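Local coordinates for probable ferredoxin-dependent nitrite reductase NirA (Mycobacterium tuberculosis, PDB 1ZJ8), which reduces sulfite to sulfide with electrons from ferredoxin, using a siroheme and a [4Fe-4S] cluster, probably for the synthesis of sulfur-containing amino acids and cofactors, at residues V229-V241 against D251-A265. Residues are numbered along the deposited sequence; the frame is centred on the assembly and turned at random.
Sequences VAHEINDVAFIGV and DLWVGGGLSTNPMLA. With SRM (siroheme), chain E.
Ala-237 and Trp-253 form a doubly hydrogen-bonded pair at the heart of an antiparallel beta hairpin, strands 236-243 and 249-254, within a mixed six-stranded sheet. Ala-237 N to Trp-253 O and Trp-253 N to Ala-237 O are both 2.8 Å; Ile-239 and Asp-251, two residues further along, form the next hydrogen-bonded pair. Beyond the strands, Gly-255 N bonds Asp-235 O, Gly-256 N gives a weak bond to Asn-234 O, and Ala-265 N meets Glu-232 O at 2.7 Å, joining the returning chain to the short 3-10 turn 231-232. Gly-256 lies against the backbone of Glu-232 to Asn-234.

Aromatic contact dominates the face carrying Ala-237 and Trp-253. The imidazole of His-231 stands on edge over the indole, planes 88° apart, with CE1 above the ring 3.6 Å from Trp-253 CE2. Its chi1 of 60° sets CG between backbone N and carbonyl carbon and turns the ring to the indole. Glu-232 CG lies against Trp-253 CZ3, while OE2 of its carboxylate bonds Gly-513 N. Trp-253 NE1 donates to Asp-251 OD2 from above the carboxylate plane, and the same oxygen is salt-bridged to Arg-267.

On the other face the packing is apolar. Leu-252 CD1 sits over the Phe-238 ring as a CH-pi contact, 4.0 Å from its centroid, and also touches Val-236 CG2, which in turn meets Val-254 CG2. Helix 277-291 packs on Phe-238 and Val-236 here.

Past the hairpin, residues 257-259 reach the siroheme. Ile-233 CG2 packs on Leu-258 CD2 at 3.6 Å, while Ile-233 CD1 approaches siroheme O4C. Ser-259 OG makes a weak bond to O2D, and Leu-258 N donates to siroheme carboxylate oxygen O2C at 2.8 Å.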
loop_
_atom_site.group_PDB
_atom_site.type_symbol
_atom_site.label_atom_id
_atom_site.label_comp_id
_atom_site.label_asym_id
_atom_site.label_seq_id
_atom_site.Cartn_x
_atom_site.Cartn_y
_atom_site.Cartn_z
ATOM N N VAL A 229 1.043 2.587 10.159
ATOM C CA VAL A 229 0.758 1.556 9.151
ATOM C C VAL A 229 -0.698 1.591 8.633
ATOM O O VAL A 229 -1.256 0.575 8.215
ATOM C CB VAL A 229 1.084 0.124 9.714
ATOM C CG1 VAL A 229 2.570 -0.025 10.024
ATOM C CG2 VAL A 229 0.252 -0.187 10.957
ATOM N N ALA A 230 -1.309 2.762 8.636
ATOM C CA ALA A 230 -2.621 2.948 8.014
ATOM C C ALA A 230 -3.505 1.757 8.331
ATOM O O ALA A 230 -4.047 1.109 7.438
ATOM C CB ALA A 230 -2.474 3.132 6.491
ATOM N N HIS A 231 -3.641 1.457 9.610
ATOM C CA HIS A 231 -4.296 0.223 10.008
ATOM C C HIS A 231 -5.776 0.273 9.763
ATOM O O HIS A 231 -6.373 -0.722 9.362
ATOM C CB HIS A 231 -4.034 -0.080 11.468
ATOM C CG HIS A 231 -4.519 0.975 12.416
ATOM N ND1 HIS A 231 -5.651 0.816 13.188
ATOM C CD2 HIS A 231 -3.992 2.168 12.765
ATOM C CE1 HIS A 231 -5.809 1.877 13.957
ATOM N NE2 HIS A 231 -4.810 2.707 13.727
ATOM N N GLU A 232 -6.354 1.452 9.962
ATOM C CA GLU A 232 -7.781 1.652 9.848
ATOM C C GLU A 232 -8.365 1.139 8.527
ATOM O O GLU A 232 -9.565 0.895 8.448
ATOM C CB GLU A 232 -8.096 3.141 10.042
ATOM C CG GLU A 232 -7.859 3.657 11.491
ATOM C CD GLU A 232 -6.664 4.615 11.657
ATOM O OE1 GLU A 232 -5.589 4.381 11.060
ATOM O OE2 GLU A 232 -6.809 5.604 12.421
ATOM N N ILE A 233 -7.528 0.960 7.504
ATOM C CA ILE A 233 -7.977 0.485 6.175
ATOM C C ILE A 233 -7.361 -0.866 5.737
ATOM O O ILE A 233 -7.323 -1.194 4.543
ATOM C CB ILE A 233 -7.712 1.577 5.108
ATOM C CG1 ILE A 233 -6.213 1.945 5.036
ATOM C CG2 ILE A 233 -8.553 2.829 5.412
ATOM C CD1 ILE A 233 -5.554 1.612 3.714
ATOM N N ASN A 234 -6.882 -1.647 6.702
ATOM C CA ASN A 234 -6.412 -3.018 6.448
ATOM C C ASN A 234 -7.524 -4.048 6.815
ATOM O O ASN A 234 -8.407 -3.753 7.614
ATOM C CB ASN A 234 -5.103 -3.279 7.241
ATOM C CG ASN A 234 -3.847 -2.695 6.549
ATOM O OD1 ASN A 234 -3.275 -3.327 5.677
ATOM N ND2 ASN A 234 -3.398 -1.516 6.979
ATOM N N ASP A 235 -7.496 -5.232 6.213
ATOM C CA ASP A 235 -8.463 -6.281 6.554
ATOM C C ASP A 235 -8.336 -6.696 7.999
ATOM O O ASP A 235 -9.325 -7.046 8.636
ATOM C CB ASP A 235 -8.250 -7.520 5.695
ATOM C CG ASP A 235 -8.526 -7.262 4.242
ATOM O OD1 ASP A 235 -9.724 -7.144 3.886
ATOM O OD2 ASP A 235 -7.545 -7.161 3.461
ATOM N N VAL A 236 -7.106 -6.685 8.503
ATOM C CA VAL A 236 -6.832 -7.065 9.893
ATOM C C VAL A 236 -5.618 -6.279 10.405
ATOM O O VAL A 236 -4.634 -6.119 9.691
ATOM C CB VAL A 236 -6.613 -8.619 10.053
ATOM C CG1 VAL A 236 -5.383 -9.101 9.294
ATOM C CG2 VAL A 236 -6.506 -9.007 11.535
ATOM N N ALA A 237 -5.697 -5.775 11.630
ATOM C CA ALA A 237 -4.600 -4.988 12.187
ATOM C C ALA A 237 -4.344 -5.297 13.668
ATOM O O ALA A 237 -5.282 -5.455 14.462
ATOM C CB ALA A 237 -4.861 -3.512 11.983
ATOM N N PHE A 238 -3.064 -5.415 14.019
ATOM C CA PHE A 238 -2.645 -5.580 15.408
ATOM C C PHE A 238 -1.795 -4.360 15.772
ATOM O O PHE A 238 -0.660 -4.225 15.309
ATOM C CB PHE A 238 -1.837 -6.867 15.580
ATOM C CG PHE A 238 -2.606 -8.128 15.277
ATOM C CD1 PHE A 238 -2.840 -8.522 13.965
ATOM C CD2 PHE A 238 -3.058 -8.943 16.305
ATOM C CE1 PHE A 238 -3.540 -9.703 13.682
ATOM C CE2 PHE A 238 -3.747 -10.112 16.037
ATOM C CZ PHE A 238 -3.988 -10.495 14.719
ATOM N N ILE A 239 -2.350 -3.456 16.570
ATOM C CA ILE A 239 -1.688 -2.188 16.859
ATOM C C ILE A 239 -1.408 -2.096 18.355
ATOM O O ILE A 239 -2.292 -2.328 19.158
ATOM C CB ILE A 239 -2.543 -0.984 16.367
ATOM C CG1 ILE A 239 -2.292 -0.597 14.890
ATOM C CG2 ILE A 239 -2.205 0.256 17.173
ATOM C CD1 ILE A 239 -1.751 -1.639 13.957
ATOM N N GLY A 240 -0.169 -1.763 18.708
ATOM C CA GLY A 240 0.303 -1.730 20.103
ATOM C C GLY A 240 -0.539 -0.947 21.100
ATOM O O GLY A 240 -1.091 0.099 20.760
ATOM N N VAL A 241 -0.643 -1.474 22.325
ATOM C CA VAL A 241 -1.212 -0.742 23.472
ATOM C C VAL A 241 -0.871 -1.379 24.815
ATOM O O VAL A 241 -0.757 -2.606 24.929
ATOM C CB VAL A 241 -2.754 -0.597 23.413
ATOM C CG1 VAL A 241 -3.460 -1.937 23.700
ATOM C CG2 VAL A 241 -3.218 0.510 24.387
ATOM N N ASP A 251 -3.776 -4.408 20.223
ATOM C CA ASP A 251 -5.217 -4.252 20.058
ATOM C C ASP A 251 -5.623 -4.712 18.642
ATOM O O ASP A 251 -4.937 -4.423 17.662
ATOM C CB ASP A 251 -5.605 -2.788 20.348
ATOM C CG ASP A 251 -7.038 -2.474 20.001
ATOM O OD1 ASP A 251 -7.874 -3.408 20.007
ATOM O OD2 ASP A 251 -7.334 -1.286 19.713
ATOM N N LEU A 252 -6.726 -5.448 18.545
ATOM C CA LEU A 252 -7.110 -6.095 17.293
ATOM C C LEU A 252 -8.159 -5.280 16.573
ATOM O O LEU A 252 -9.183 -4.929 17.159
ATOM C CB LEU A 252 -7.647 -7.499 17.562
ATOM C CG LEU A 252 -8.191 -8.315 16.383
ATOM C CD1 LEU A 252 -7.221 -8.356 15.226
ATOM C CD2 LEU A 252 -8.549 -9.741 16.806
ATOM N N TRP A 253 -7.878 -4.969 15.308
ATOM C CA TRP A 253 -8.797 -4.292 14.415
ATOM C C TRP A 253 -9.098 -5.217 13.234
ATOM O O TRP A 253 -8.235 -6.002 12.805
ATOM C CB TRP A 253 -8.169 -2.999 13.895
ATOM C CG TRP A 253 -8.029 -1.908 14.910
ATOM C CD1 TRP A 253 -7.358 -1.971 16.067
ATOM C CD2 TRP A 253 -8.574 -0.582 14.829
ATOM N NE1 TRP A 253 -7.451 -0.774 16.741
ATOM C CE2 TRP A 253 -8.181 0.101 15.996
ATOM C CE3 TRP A 253 -9.373 0.085 13.891
ATOM C CZ2 TRP A 253 -8.542 1.421 16.263
ATOM C CZ3 TRP A 253 -9.729 1.412 14.151
ATOM C CH2 TRP A 253 -9.309 2.064 15.334
ATOM N N VAL A 254 -10.312 -5.092 12.695
ATOM C CA VAL A 254 -10.773 -5.917 11.596
ATOM C C VAL A 254 -11.754 -5.120 10.717
ATOM O O VAL A 254 -12.453 -4.215 11.217
ATOM C CB VAL A 254 -11.418 -7.215 12.167
ATOM C CG1 VAL A 254 -12.643 -7.656 11.370
ATOM C CG2 VAL A 254 -10.382 -8.347 12.236
ATOM N N GLY A 255 -11.789 -5.445 9.415
ATOM C CA GLY A 255 -12.884 -5.017 8.505
ATOM C C GLY A 255 -12.653 -3.827 7.576
ATOM O O GLY A 255 -13.608 -3.156 7.188
ATOM N N GLY A 256 -11.399 -3.581 7.188
ATOM C CA GLY A 256 -11.018 -2.341 6.494
ATOM C C GLY A 256 -10.800 -2.478 5.008
ATOM O O GLY A 256 -10.581 -3.578 4.511
ATOM N N GLY A 257 -10.855 -1.350 4.301
ATOM C CA GLY A 257 -10.659 -1.325 2.844
ATOM C C GLY A 257 -11.184 -0.040 2.231
ATOM O O GLY A 257 -12.094 0.583 2.792
ATOM N N LEU A 258 -10.592 0.381 1.114
ATOM C CA LEU A 258 -11.074 1.556 0.376
ATOM C C LEU A 258 -11.119 1.252 -1.094
ATOM O O LEU A 258 -10.084 1.273 -1.752
ATOM C CB LEU A 258 -10.116 2.750 0.452
ATOM C CG LEU A 258 -9.331 3.191 1.662
ATOM C CD1 LEU A 258 -8.066 3.836 1.147
ATOM C CD2 LEU A 258 -10.122 4.177 2.501
ATOM N N SER A 259 -12.270 1.024 -1.674
ATOM C CA SER A 259 -12.244 0.994 -3.126
ATOM C C SER A 259 -13.334 1.928 -3.564
ATOM O O SER A 259 -13.420 3.078 -3.099
ATOM C CB SER A 259 -12.386 -0.446 -3.655
ATOM O OG SER A 259 -12.264 -0.472 -5.078
ATOM N N THR A 260 -14.226 1.376 -4.435
ATOM C CA THR A 260 -15.433 2.076 -4.759
ATOM C C THR A 260 -16.265 2.229 -3.506
ATOM O O THR A 260 -17.023 3.166 -3.409
ATOM C CB THR A 260 -16.272 1.311 -5.777
ATOM O OG1 THR A 260 -16.744 0.109 -5.168
ATOM C CG2 THR A 260 -15.444 0.968 -7.051
ATOM N N ASN A 261 -16.135 1.313 -2.547
ATOM C CA ASN A 261 -16.971 1.343 -1.333
ATOM C C ASN A 261 -16.161 1.334 -0.025
ATOM O O ASN A 261 -15.951 0.278 0.566
ATOM C CB ASN A 261 -17.979 0.190 -1.365
ATOM C CG ASN A 261 -19.297 0.563 -0.721
ATOM O OD1 ASN A 261 -19.326 1.105 0.386
ATOM N ND2 ASN A 261 -20.396 0.294 -1.417
ATOM N N PRO A 262 -15.731 2.520 0.449
ATOM C CA PRO A 262 -14.780 2.601 1.556
ATOM C C PRO A 262 -15.402 2.297 2.905
ATOM O O PRO A 262 -16.558 2.620 3.121
ATOM C CB PRO A 262 -14.336 4.071 1.519
ATOM C CG PRO A 262 -15.518 4.793 1.014
ATOM C CD PRO A 262 -16.144 3.862 -0.006
ATOM N N MET A 263 -14.619 1.710 3.805
ATOM C CA MET A 263 -15.082 1.361 5.151
ATOM C C MET A 263 -13.906 1.274 6.138
ATOM O O MET A 263 -12.914 0.569 5.883
ATOM C CB MET A 263 -15.790 0.008 5.145
ATOM C CG MET A 263 -17.102 -0.060 4.388
ATOM S SD MET A 263 -17.877 -1.706 4.493
ATOM C CE MET A 263 -17.924 -1.923 6.307
ATOM N N LEU A 264 -14.034 1.970 7.268
ATOM C CA LEU A 264 -13.035 1.901 8.336
ATOM C C LEU A 264 -13.090 0.568 9.098
ATOM O O LEU A 264 -14.150 0.139 9.562
ATOM C CB LEU A 264 -13.228 3.051 9.336
ATOM C CG LEU A 264 -13.019 4.473 8.832
ATOM C CD1 LEU A 264 -13.405 5.466 9.911
ATOM C CD2 LEU A 264 -11.584 4.676 8.376
ATOM N N ALA A 265 -11.940 -0.071 9.249
ATOM C CA ALA A 265 -11.829 -1.221 10.134
ATOM C C ALA A 265 -12.140 -0.791 11.567
ATOM O O ALA A 265 -11.904 0.353 11.953
ATOM C CB ALA A 265 -10.433 -1.871 10.034
HETATM FE FE SRM E . -3.520 -2.036 -5.550
HETATM C CHA SRM E . -5.030 -3.515 -8.233
HETATM C CHB SRM E . -1.174 -0.778 -7.583
HETATM C CHC SRM E . -2.060 -0.668 -2.983
HETATM C CHD SRM E . -6.616 -1.362 -4.173
HETATM N NA SRM E . -3.063 -2.289 -7.480
HETATM C C1A SRM E . -3.717 -3.029 -8.403
HETATM C C2A SRM E . -2.918 -3.293 -9.642
HETATM C CMA SRM E . -2.281 -4.645 -9.551
HETATM C CDA SRM E . -3.710 -3.071 -10.901
HETATM C CEA SRM E . -4.219 -4.247 -11.673
HETATM O O3A SRM E . -5.027 -5.007 -11.131
HETATM O O4A SRM E . -3.837 -4.464 -12.833
HETATM C C3A SRM E . -1.901 -2.208 -9.540
HETATM C CAA SRM E . -0.530 -2.600 -9.975
HETATM C CBA SRM E . -0.517 -2.252 -11.440
HETATM C CCA SRM E . 0.851 -1.847 -11.880
HETATM O O1A SRM E . 1.542 -1.129 -11.125
HETATM O O2A SRM E . 1.269 -2.262 -12.989
HETATM C C4A SRM E . -2.030 -1.742 -8.130
HETATM N NB SRM E . -1.831 -1.054 -5.327
HETATM C C1B SRM E . -0.931 -0.636 -6.219
HETATM C C2B SRM E . 0.320 -0.043 -5.634
HETATM C CMB SRM E . 1.582 -0.416 -6.359
HETATM C CDB SRM E . 0.173 1.441 -5.686
HETATM C CEB SRM E . 1.292 2.277 -5.175
HETATM O O3B SRM E . 1.990 2.995 -5.923
HETATM O O4B SRM E . 1.511 2.225 -3.965
HETATM C C3B SRM E . 0.196 -0.561 -4.217
HETATM C CAB SRM E . 0.815 -1.928 -4.086
HETATM C CBB SRM E . 1.246 -2.216 -2.681
HETATM C CCB SRM E . 1.640 -3.659 -2.543
HETATM O O1B SRM E . 2.823 -3.987 -2.505
HETATM O O2B SRM E . 0.794 -4.541 -2.434
HETATM C C4B SRM E . -1.291 -0.778 -4.143
HETATM N NC SRM E . -4.190 -1.096 -3.999
HETATM C C1C SRM E . -3.443 -0.750 -2.931
HETATM C C2C SRM E . -4.167 -0.125 -1.925
HETATM C CDC SRM E . -3.684 0.626 -0.730
HETATM C CEC SRM E . -3.366 -0.066 0.538
HETATM O O3C SRM E . -3.320 -1.317 0.575
HETATM O O4C SRM E . -3.172 0.669 1.517
HETATM C C3C SRM E . -5.458 -0.297 -2.327
HETATM C CAC SRM E . -6.559 0.237 -1.470
HETATM C CBC SRM E . -6.873 -0.409 -0.138
HETATM C CCC SRM E . -7.704 -1.656 -0.383
HETATM O O1C SRM E . -7.185 -2.679 -0.905
HETATM O O2C SRM E . -8.920 -1.599 -0.063
HETATM C C4C SRM E . -5.454 -0.940 -3.538
HETATM N ND SRM E . -5.404 -2.670 -5.927
HETATM C C1D SRM E . -6.484 -2.114 -5.354
HETATM C C2D SRM E . -7.612 -2.379 -6.153
HETATM C CAD SRM E . -9.014 -2.485 -5.582
HETATM C CBD SRM E . -9.516 -3.832 -5.162
HETATM C CCD SRM E . -10.832 -4.038 -4.468
HETATM O O1D SRM E . -10.790 -4.467 -3.293
HETATM O O2D SRM E . -11.924 -3.786 -5.044
HETATM C C3D SRM E . -7.163 -3.119 -7.234
HETATM C CDD SRM E . -8.024 -3.998 -8.099
HETATM C CED SRM E . -8.510 -5.362 -7.662
HETATM O O3D SRM E . -8.036 -5.926 -6.675
HETATM O O4D SRM E . -9.403 -5.954 -8.285
HETATM C C4D SRM E . -5.797 -3.294 -7.080
#